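Local coordinates for protein Protease/Reverse transcriptase/ribonuclease H (Eastern chimpanzee simian foamy virus, PDB 7KSF) that probably matures viral polyproteins as an aspartic protease, copies the RNA genome into DNA as a reverse transcriptase and degrades the RNA of hybrids as a ribonuclease H, at residues Lys606-His616 with Asn627-Thr637; Thr460-Tyr469 with Tyr480-Leu490. The protein carries 1 engineered substitution. All blocks are in the same frame, centred on the assembly; numbering follows the deposited sequence.

How the interactions relate
Following the chain from the N terminus, interaction 2 comes first: strand 464-471 runs out, the chain turns back, and strand 477-484 returns along it. Interaction 1 repeats this layout later, with strand 610-618 paired to strand 624-634. Each contact closes a hairpin, with ten residues between its segments, about half of them still strand, and the two hairpins follow in series without nesting or crossing. Both pair the second and third strands of a five-stranded mixed sheet with order 3-2-1-4-5, interaction 2 in the RNase H-like region of the reverse transcriptase and interaction 1 in the RNase H domain. Their centres lie about 42 Å apart, and they do not touch.

Interaction 1. Residues Lys606-His616 with Asn627-Thr637; sequences KSNNAGMGIVH and NQWSIPLGNHT
Met612 crosses Leu633 nearly perpendicular in an antiparallel hairpin, with Leu633 CD1 3.6 Å from Met612 SD. Met612 reaches it with CG set between its own backbone N and carbonyl carbon (chi1 67°) and the rest of the chain extended, which carries CE on to Ile631 CD1; these two side chains run alongside each other in the same direction. Farther along the face that carries Met612 and Ile631, the CG2 branch of Ile614 packs 3.6 Å from Trp629 CE3 on the six-membered ring of the indole. His616 CB comes up to the edge of that ring at CZ3, while Asn627 CB lies over one face, displaced from the ring centre. At the other end, Ala610 CB rests against Leu633 CB at 3.7 Å.

The backbone fixes this register. Met612 and Ile631 form a reciprocal pair, Met612 N to Ile631 O at 3.0 Å and Ile631 N to Met612 O at 3.2 Å. Ile614 N likewise donates to Trp629 O, answered by a weak bond from Trp629 N. Leu633 N points almost straight at Ala610 O (2.8 Å, 173° at the hydrogen) yet reaches it from above the carbonyl plane. Beyond it the chain turns, and His636 ND1 donates to Leu633 O, linking Leu633 to the turn that leads into helix 638-654.

That helix covers the apolar face: Ala610, Met612 and Ile614 touch it, and Phe648 meets Trp629 edge-to-face. Val615 and Ser630, on the reverse face, contact helix 727-744. Strand 610-618 also pairs with strand 590-597, which places this hairpin at the edge of the five-stranded mixed sheet, packed between helices, characteristic of the RNase H fold.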
loop_
_atom_site.group_PDB
_atom_site.type_symbol
_atom_site.label_atom_id
_atom_site.label_comp_id
_atom_site.label_asym_id
_atom_site.label_seq_id
_atom_site.Cartn_x
_atom_site.Cartn_y
_atom_site.Cartn_z
ATOM N N LYS A 606 -25.046 23.241 -42.779
ATOM C CA LYS A 606 -24.090 22.816 -41.763
ATOM C C LYS A 606 -22.982 23.844 -41.588
ATOM O O LYS A 606 -22.544 24.105 -40.460
ATOM C CB LYS A 606 -23.506 21.451 -42.131
ATOM C CG LYS A 606 -24.526 20.323 -42.177
ATOM C CD LYS A 606 -23.865 19.000 -42.534
ATOM C CE LYS A 606 -24.874 17.866 -42.583
ATOM N NZ LYS A 606 -24.236 16.573 -42.955
ATOM N N SER A 607 -22.498 24.420 -42.695
ATOM C CA SER A 607 -21.504 25.488 -42.698
ATOM C C SER A 607 -20.153 25.047 -42.138
ATOM O O SER A 607 -19.181 25.807 -42.194
ATOM C CB SER A 607 -22.020 26.706 -41.921
ATOM O OG SER A 607 -21.019 27.703 -41.822
ATOM N N ASN A 608 -20.076 23.831 -41.605
ATOM C CA ASN A 608 -18.826 23.312 -41.071
ATOM C C ASN A 608 -18.799 21.796 -41.213
ATOM O O ASN A 608 -19.826 21.148 -41.423
ATOM C CB ASN A 608 -18.632 23.710 -39.605
ATOM C CG ASN A 608 -18.017 25.082 -39.452
ATOM O OD1 ASN A 608 -17.131 25.468 -40.217
ATOM N ND2 ASN A 608 -18.482 25.835 -38.460
ATOM N N ASN A 609 -17.593 21.246 -41.097
ATOM C CA ASN A 609 -17.360 19.810 -41.125
ATOM C C ASN A 609 -16.010 19.556 -40.470
ATOM O O ASN A 609 -15.083 20.347 -40.639
ATOM C CB ASN A 609 -17.389 19.260 -42.558
ATOM C CG ASN A 609 -17.159 17.763 -42.614
ATOM O OD1 ASN A 609 -16.438 17.264 -43.479
ATOM N ND2 ASN A 609 -17.759 17.040 -41.679
ATOM N N ALA A 610 -15.905 18.460 -39.719
ATOM C CA ALA A 610 -14.721 18.189 -38.920
ATOM C C ALA A 610 -14.230 16.768 -39.149
ATOM O O ALA A 610 -14.967 15.894 -39.612
ATOM C CB ALA A 610 -14.985 18.406 -37.423
ATOM N N GLY A 611 -12.961 16.548 -38.808
ATOM C CA GLY A 611 -12.336 15.245 -38.912
ATOM C C GLY A 611 -11.078 15.150 -38.074
ATOM O O GLY A 611 -10.158 15.960 -38.229
ATOM N N MET A 612 -11.025 14.166 -37.183
ATOM C CA MET A 612 -9.912 13.984 -36.264
ATOM C C MET A 612 -9.122 12.736 -36.634
ATOM O O MET A 612 -9.583 11.874 -37.384
ATOM C CB MET A 612 -10.412 13.892 -34.818
ATOM C CG MET A 612 -11.237 12.651 -34.521
ATOM S SD MET A 612 -12.000 12.713 -32.889
ATOM C CE MET A 612 -12.671 11.061 -32.751
ATOM N N GLY A 613 -7.907 12.652 -36.099
ATOM C CA GLY A 613 -7.039 11.526 -36.382
ATOM C C GLY A 613 -6.280 11.055 -35.158
ATOM O O GLY A 613 -5.788 11.873 -34.378
ATOM N N ILE A 614 -6.180 9.740 -34.978
ATOM C CA ILE A 614 -5.542 9.150 -33.809
ATOM C C ILE A 614 -4.581 8.066 -34.278
ATOM O O ILE A 614 -4.917 7.262 -35.154
ATOM C CB ILE A 614 -6.576 8.569 -32.818
ATOM C CG1 ILE A 614 -7.514 9.668 -32.298
ATOM C CG2 ILE A 614 -5.882 7.876 -31.658
ATOM C CD1 ILE A 614 -8.790 9.838 -33.103
ATOM N N VAL A 615 -3.381 8.047 -33.693
ATOM C CA VAL A 615 -2.346 7.076 -34.034
ATOM C C VAL A 615 -1.793 6.488 -32.743
ATOM O O VAL A 615 -1.419 7.232 -31.830
ATOM C CB VAL A 615 -1.212 7.712 -34.863
ATOM C CG1 VAL A 615 -0.106 6.702 -35.113
ATOM C CG2 VAL A 615 -1.748 8.260 -36.175
ATOM N N HIS A 616 -1.737 5.158 -32.670
ATOM C CA HIS A 616 -1.127 4.453 -31.545
ATOM C C HIS A 616 0.258 3.987 -31.977
ATOM O O HIS A 616 0.384 3.128 -32.855
ATOM C CB HIS A 616 -1.991 3.277 -31.094
ATOM C CG HIS A 616 -1.558 2.672 -29.793
ATOM N ND1 HIS A 616 -2.456 2.192 -28.862
ATOM C CD2 HIS A 616 -0.328 2.470 -29.267
ATOM C CE1 HIS A 616 -1.794 1.720 -27.819
ATOM N NE2 HIS A 616 -0.502 1.879 -28.038
ATOM N N ASN A 627 -2.317 0.744 -34.494
ATOM C CA ASN A 627 -3.530 0.970 -35.269
ATOM C C ASN A 627 -3.639 2.443 -35.634
ATOM O O ASN A 627 -3.009 3.307 -35.021
ATOM C CB ASN A 627 -4.787 0.525 -34.507
ATOM C CG ASN A 627 -4.935 -0.980 -34.444
ATOM O OD1 ASN A 627 -4.722 -1.678 -35.433
ATOM N ND2 ASN A 627 -5.299 -1.489 -33.272
ATOM N N GLN A 628 -4.458 2.712 -36.647
ATOM C CA GLN A 628 -4.745 4.059 -37.105
ATOM C C GLN A 628 -6.246 4.309 -37.038
ATOM O O GLN A 628 -7.049 3.372 -37.032
ATOM C CB GLN A 628 -4.238 4.281 -38.535
ATOM C CG GLN A 628 -2.759 3.990 -38.718
ATOM C CD GLN A 628 -2.281 4.268 -40.129
ATOM O OE1 GLN A 628 -2.974 4.913 -40.917
ATOM N NE2 GLN A 628 -1.090 3.781 -40.454
ATOM N N TRP A 629 -6.621 5.586 -36.982
ATOM C CA TRP A 629 -8.024 5.965 -36.891
ATOM C C TRP A 629 -8.243 7.283 -37.617
ATOM O O TRP A 629 -7.458 8.223 -37.462
ATOM C CB TRP A 629 -8.479 6.079 -35.430
ATOM C CG TRP A 629 -8.523 4.764 -34.698
ATOM C CD1 TRP A 629 -9.527 3.841 -34.737
ATOM C CD2 TRP A 629 -7.523 4.233 -33.820
ATOM N NE1 TRP A 629 -9.215 2.768 -33.939
ATOM C CE2 TRP A 629 -7.989 2.983 -33.364
ATOM C CE3 TRP A 629 -6.279 4.691 -33.372
ATOM C CZ2 TRP A 629 -7.257 2.187 -32.484
ATOM C CZ3 TRP A 629 -5.553 3.898 -32.501
ATOM C CH2 TRP A 629 -6.044 2.662 -32.064
ATOM N N SER A 630 -9.323 7.347 -38.400
ATOM C CA SER A 630 -9.676 8.529 -39.185
ATOM C C SER A 630 -11.191 8.679 -39.147
ATOM O O SER A 630 -11.905 7.902 -39.787
ATOM C CB SER A 630 -9.175 8.403 -40.624
ATOM O OG SER A 630 -9.794 9.364 -41.464
ATOM N N ILE A 631 -11.681 9.676 -38.416
ATOM C CA ILE A 631 -13.115 9.785 -38.154
ATOM C C ILE A 631 -13.643 11.166 -38.527
ATOM O O ILE A 631 -13.058 12.180 -38.118
ATOM C CB ILE A 631 -13.423 9.475 -36.681
ATOM C CG1 ILE A 631 -12.875 8.100 -36.295
ATOM C CG2 ILE A 631 -14.918 9.553 -36.425
ATOM C CD1 ILE A 631 -13.105 7.738 -34.847
ATOM N N PRO A 632 -14.733 11.260 -39.292
ATOM C CA PRO A 632 -15.385 12.561 -39.491
ATOM C C PRO A 632 -16.346 12.878 -38.353
ATOM O O PRO A 632 -17.042 11.998 -37.833
ATOM C CB PRO A 632 -16.134 12.377 -40.815
ATOM C CG PRO A 632 -16.456 10.939 -40.848
ATOM C CD PRO A 632 -15.321 10.219 -40.150
ATOM N N LEU A 633 -16.390 14.157 -37.980
ATOM C CA LEU A 633 -17.124 14.598 -36.801
ATOM C C LEU A 633 -18.274 15.544 -37.128
ATOM O O LEU A 633 -18.923 16.049 -36.206
ATOM C CB LEU A 633 -16.165 15.263 -35.807
ATOM C CG LEU A 633 -15.077 14.394 -35.170
ATOM C CD1 LEU A 633 -14.071 15.246 -34.412
ATOM C CD2 LEU A 633 -15.683 13.350 -34.242
ATOM N N GLY A 634 -18.548 15.794 -38.404
ATOM C CA GLY A 634 -19.631 16.702 -38.729
ATOM C C GLY A 634 -19.249 18.154 -38.466
ATOM O O GLY A 634 -18.079 18.504 -38.314
ATOM N N ASN A 635 -20.273 19.004 -38.404
ATOM C CA ASN A 635 -20.072 20.445 -38.247
ATOM C C ASN A 635 -19.620 20.742 -36.822
ATOM O O ASN A 635 -20.427 20.769 -35.892
ATOM C CB ASN A 635 -21.347 21.203 -38.600
ATOM C CG ASN A 635 -22.568 20.660 -37.886
ATOM O OD1 ASN A 635 -23.223 19.734 -38.366
ATOM N ND2 ASN A 635 -22.882 21.234 -36.730
ATOM N N HIS A 636 -18.320 20.974 -36.651
ATOM C CA HIS A 636 -17.747 21.300 -35.353
ATOM C C HIS A 636 -16.508 22.162 -35.568
ATOM O O HIS A 636 -16.118 22.462 -36.701
ATOM C CB HIS A 636 -17.422 20.031 -34.558
ATOM C CG HIS A 636 -18.602 19.424 -33.864
ATOM N ND1 HIS A 636 -19.001 18.121 -34.075
ATOM C CD2 HIS A 636 -19.464 19.936 -32.954
ATOM C CE1 HIS A 636 -20.059 17.859 -33.330
ATOM N NE2 HIS A 636 -20.360 18.946 -32.639
ATOM N N THR A 637 -15.886 22.564 -34.461
ATOM C CA THR A 637 -14.693 23.395 -34.503
ATOM C C THR A 637 -13.478 22.562 -34.896
ATOM O O THR A 637 -13.378 21.382 -34.546
ATOM C CB THR A 637 -14.460 24.058 -33.141
ATOM O OG1 THR A 637 -15.645 24.753 -32.735
ATOM C CG2 THR A 637 -13.303 25.041 -33.193
#

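Interaction 2. Residues Thr460-Tyr469 with Tyr480-Leu490; sequences TSPSAGYVRY and YLNYVFSKAEL
Phe485 turns its ring flat against the backbone at Ala464: Ala464 CA sits over the ring centre, 3.7 Å from the centroid and 11° off the normal, in a CH-pi contact. Gly465 N lies over the same ring, while Pro462 O and Leu490 CD2 come to its edge in plane. Thr460 OG1 is 3.2 Å from Phe485 CZ.

Ala464 O accepts from Ser461 N and from Thr460 OG1, the latter at 2.9 Å and from above the carbonyl plane. These bonds link the end of strand 454-460 to the start of the next strand across a short turn.

Regular pairing lies farther on, where Val467 and Leu481 exchange both backbone bonds, Val467 N to Leu481 O and Leu481 N to Val467 O, each 2.7 Å. With CG anti to its backbone N (chi1 -166°), Leu481 brings CD2 to Tyr469 OH at 3.6 Å, and its CB meets the edge of that tyrosine ring. On the reverse face, Arg468 CG lies in plane at the edge of Tyr480, 3.6 Å from CD2; Phe395 adds a cation-pi contact to Arg468.

Helix 494-513 touches Thr460, Tyr469 and Phe485. Strand 477-484 is an outermost strand of the mixed sheet, with strand 464-471 between it and strand 454-460; the order 3-2-1-4-5 is that of the RNase H-like fold.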
loop_
_atom_site.group_PDB
_atom_site.type_symbol
_atom_site.label_atom_id
_atom_site.label_comp_id
_atom_site.label_asym_id
_atom_site.label_seq_id
_atom_site.Cartn_x
_atom_site.Cartn_y
_atom_site.Cartn_z
ATOM N N THR A 460 -3.148 18.633 8.592
ATOM C CA THR A 460 -3.475 17.980 7.331
ATOM C C THR A 460 -4.806 18.479 6.786
ATOM O O THR A 460 -5.682 18.930 7.530
ATOM C CB THR A 460 -3.537 16.448 7.464
ATOM O OG1 THR A 460 -3.443 15.853 6.165
ATOM C CG2 THR A 460 -4.847 16.011 8.104
ATOM N N SER A 461 -4.941 18.382 5.473
ATOM C CA SER A 461 -6.149 18.654 4.715
ATOM C C SER A 461 -6.735 17.337 4.211
ATOM O O SER A 461 -6.085 16.296 4.271
ATOM C CB SER A 461 -5.821 19.576 3.534
ATOM O OG SER A 461 -4.909 18.953 2.649
ATOM N N PRO A 462 -7.978 17.358 3.712
ATOM C CA PRO A 462 -8.534 16.120 3.129
ATOM C C PRO A 462 -7.713 15.566 1.979
ATOM O O PRO A 462 -7.798 14.360 1.705
ATOM C CB PRO A 462 -9.929 16.554 2.658
ATOM C CG PRO A 462 -10.277 17.693 3.528
ATOM C CD PRO A 462 -8.991 18.422 3.787
ATOM N N SER A 463 -6.912 16.390 1.304
ATOM C CA SER A 463 -6.143 15.948 0.148
ATOM C C SER A 463 -4.679 15.669 0.458
ATOM O O SER A 463 -4.078 14.806 -0.193
ATOM C CB SER A 463 -6.225 16.997 -0.969
ATOM O OG SER A 463 -5.829 18.274 -0.497
ATOM N N ALA A 464 -4.092 16.363 1.432
ATOM C CA ALA A 464 -2.678 16.198 1.735
ATOM C C ALA A 464 -2.404 16.768 3.119
ATOM O O ALA A 464 -3.265 17.395 3.742
ATOM C CB ALA A 464 -1.796 16.874 0.682
ATOM N N GLY A 465 -1.181 16.542 3.593
ATOM C CA GLY A 465 -0.742 17.054 4.870
ATOM C C GLY A 465 0.213 18.224 4.717
ATOM O O GLY A 465 0.808 18.430 3.664
ATOM N N TYR A 466 0.350 18.996 5.793
ATOM C CA TYR A 466 1.242 20.150 5.832
ATOM C C TYR A 466 2.138 20.032 7.057
ATOM O O TYR A 466 1.645 19.968 8.188
ATOM C CB TYR A 466 0.453 21.461 5.863
ATOM C CG TYR A 466 -0.583 21.581 4.763
ATOM C CD1 TYR A 466 -0.203 21.800 3.444
ATOM C CD2 TYR A 466 -1.938 21.478 5.044
ATOM C CE1 TYR A 466 -1.142 21.909 2.437
ATOM C CE2 TYR A 466 -2.886 21.585 4.042
ATOM C CZ TYR A 466 -2.481 21.800 2.740
ATOM O OH TYR A 466 -3.423 21.909 1.740
ATOM N N VAL A 467 3.448 20.009 6.827
ATOM C CA VAL A 467 4.433 19.808 7.882
ATOM C C VAL A 467 5.409 20.974 7.861
ATOM O O VAL A 467 5.925 21.338 6.799
ATOM C CB VAL A 467 5.177 18.470 7.721
ATOM C CG1 VAL A 467 6.412 18.429 8.604
ATOM C CG2 VAL A 467 4.244 17.314 8.039
ATOM N N ARG A 468 5.667 21.553 9.031
ATOM C CA ARG A 468 6.542 22.712 9.171
ATOM C C ARG A 468 7.652 22.380 10.157
ATOM O O ARG A 468 7.390 22.193 11.351
ATOM C CB ARG A 468 5.752 23.936 9.631
ATOM C CG ARG A 468 4.736 24.427 8.619
ATOM C CD ARG A 468 3.884 25.549 9.187
ATOM N NE ARG A 468 2.901 25.050 10.144
ATOM C CZ ARG A 468 2.011 25.815 10.765
ATOM N NH1 ARG A 468 1.977 27.120 10.537
ATOM N NH2 ARG A 468 1.156 25.272 11.619
ATOM N N TYR A 469 8.885 22.316 9.661
ATOM C CA TYR A 469 10.057 22.110 10.501
ATOM C C TYR A 469 10.558 23.462 10.999
ATOM O O TYR A 469 10.885 24.343 10.196
ATOM C CB TYR A 469 11.159 21.383 9.732
ATOM C CG TYR A 469 10.811 19.967 9.330
ATOM C CD1 TYR A 469 10.180 19.699 8.121
ATOM C CD2 TYR A 469 11.124 18.894 10.154
ATOM C CE1 TYR A 469 9.864 18.409 7.750
ATOM C CE2 TYR A 469 10.815 17.600 9.790
ATOM C CZ TYR A 469 10.186 17.365 8.589
ATOM O OH TYR A 469 9.875 16.077 8.224
ATOM N N TYR A 480 9.592 23.837 4.932
ATOM C CA TYR A 480 8.262 23.255 4.941
ATOM C C TYR A 480 8.286 21.903 4.234
ATOM O O TYR A 480 9.187 21.604 3.447
ATOM C CB TYR A 480 7.260 24.191 4.265
ATOM C CG TYR A 480 7.291 25.608 4.789
ATOM C CD1 TYR A 480 8.075 26.581 4.177
ATOM C CD2 TYR A 480 6.537 25.976 5.894
ATOM C CE1 TYR A 480 8.105 27.879 4.655
ATOM C CE2 TYR A 480 6.559 27.269 6.376
ATOM C CZ TYR A 480 7.344 28.217 5.753
ATOM O OH TYR A 480 7.371 29.509 6.232
ATOM N N LEU A 481 7.285 21.080 4.529
ATOM C CA LEU A 481 7.166 19.780 3.885
ATOM C C LEU A 481 5.699 19.457 3.667
ATOM O O LEU A 481 4.904 19.497 4.609
ATOM C CB LEU A 481 7.843 18.683 4.713
ATOM C CG LEU A 481 8.063 17.367 3.966
ATOM C CD1 LEU A 481 8.882 17.598 2.704
ATOM C CD2 LEU A 481 8.740 16.352 4.869
ATOM N N ASN A 482 5.351 19.131 2.424
ATOM C CA ASN A 482 3.982 18.830 2.025
ATOM C C ASN A 482 3.960 17.442 1.402
ATOM O O ASN A 482 4.580 17.223 0.355
ATOM C CB ASN A 482 3.466 19.883 1.039
ATOM C CG ASN A 482 1.964 19.837 0.866
ATOM O OD1 ASN A 482 1.348 18.776 0.951
ATOM N ND2 ASN A 482 1.363 20.994 0.619
ATOM N N TYR A 483 3.248 16.512 2.033
ATOM C CA TYR A 483 3.248 15.111 1.632
ATOM C C TYR A 483 2.044 14.792 0.752
ATOM O O TYR A 483 0.931 15.264 1.010
ATOM C CB TYR A 483 3.252 14.192 2.856
ATOM C CG TYR A 483 3.089 12.726 2.516
ATOM C CD1 TYR A 483 4.010 12.075 1.708
ATOM C CD2 TYR A 483 2.015 11.994 3.011
ATOM C CE1 TYR A 483 3.864 10.740 1.392
ATOM C CE2 TYR A 483 1.865 10.656 2.702
ATOM C CZ TYR A 483 2.790 10.034 1.893
ATOM O OH TYR A 483 2.648 8.701 1.583
ATOM N N VAL A 484 2.273 13.973 -0.274
ATOM C CA VAL A 484 1.237 13.591 -1.230
ATOM C C VAL A 484 0.500 12.368 -0.703
ATOM O O VAL A 484 1.118 11.339 -0.408
ATOM C CB VAL A 484 1.845 13.305 -2.612
ATOM C CG1 VAL A 484 0.763 12.825 -3.571
ATOM C CG2 VAL A 484 2.548 14.541 -3.155
ATOM N N PHE A 485 -0.822 12.471 -0.601
ATOM C CA PHE A 485 -1.643 11.362 -0.135
ATOM C C PHE A 485 -1.845 10.343 -1.245
ATOM O O PHE A 485 -2.189 10.704 -2.377
ATOM C CB PHE A 485 -3.003 11.863 0.350
ATOM C CG PHE A 485 -3.003 12.341 1.769
ATOM C CD1 PHE A 485 -1.865 12.248 2.550
ATOM C CD2 PHE A 485 -4.153 12.871 2.328
ATOM C CE1 PHE A 485 -1.869 12.686 3.857
ATOM C CE2 PHE A 485 -4.165 13.309 3.635
ATOM C CZ PHE A 485 -3.023 13.216 4.402
ATOM N N SER A 486 -1.646 9.070 -0.919
ATOM C CA SER A 486 -1.938 8.007 -1.864
ATOM C C SER A 486 -3.448 7.796 -1.966
ATOM O O SER A 486 -4.236 8.333 -1.182
ATOM C CB SER A 486 -1.248 6.708 -1.449
ATOM O OG SER A 486 -1.784 6.212 -0.235
ATOM N N LYS A 487 -3.849 6.990 -2.952
ATOM C CA LYS A 487 -5.271 6.739 -3.165
ATOM C C LYS A 487 -5.885 5.977 -1.993
ATOM O O LYS A 487 -7.088 6.102 -1.738
ATOM C CB LYS A 487 -5.476 5.971 -4.470
ATOM C CG LYS A 487 -4.773 4.627 -4.518
ATOM C CD LYS A 487 -5.216 3.811 -5.718
ATOM C CE LYS A 487 -4.640 2.406 -5.661
ATOM N NZ LYS A 487 -5.152 1.557 -6.768
ATOM N N ALA A 488 -5.083 5.192 -1.275
ATOM C CA ALA A 488 -5.575 4.488 -0.098
ATOM C C ALA A 488 -5.620 5.394 1.124
ATOM O O ALA A 488 -6.510 5.247 1.971
ATOM C CB ALA A 488 -4.703 3.262 0.184
ATOM N N GLU A 489 -4.683 6.338 1.232
ATOM C CA GLU A 489 -4.668 7.214 2.398
ATOM C C GLU A 489 -5.790 8.238 2.345
ATOM O O GLU A 489 -6.255 8.698 3.394
ATOM C CB GLU A 489 -3.318 7.914 2.514
ATOM C CG GLU A 489 -2.208 6.993 2.939
ATOM C CD GLU A 489 -0.873 7.425 2.393
ATOM O OE1 GLU A 489 -0.822 8.422 1.644
ATOM O OE2 GLU A 489 0.126 6.758 2.709
ATOM N N LEU A 490 -6.237 8.613 1.145
ATOM C CA LEU A 490 -7.374 9.519 1.045
ATOM C C LEU A 490 -8.622 8.913 1.672
ATOM O O LEU A 490 -9.507 9.647 2.130
ATOM C CB LEU A 490 -7.630 9.877 -0.416
ATOM C CG LEU A 490 -6.528 10.695 -1.083
ATOM C CD1 LEU A 490 -6.710 10.696 -2.588
ATOM C CD2 LEU A 490 -6.523 12.117 -0.546
#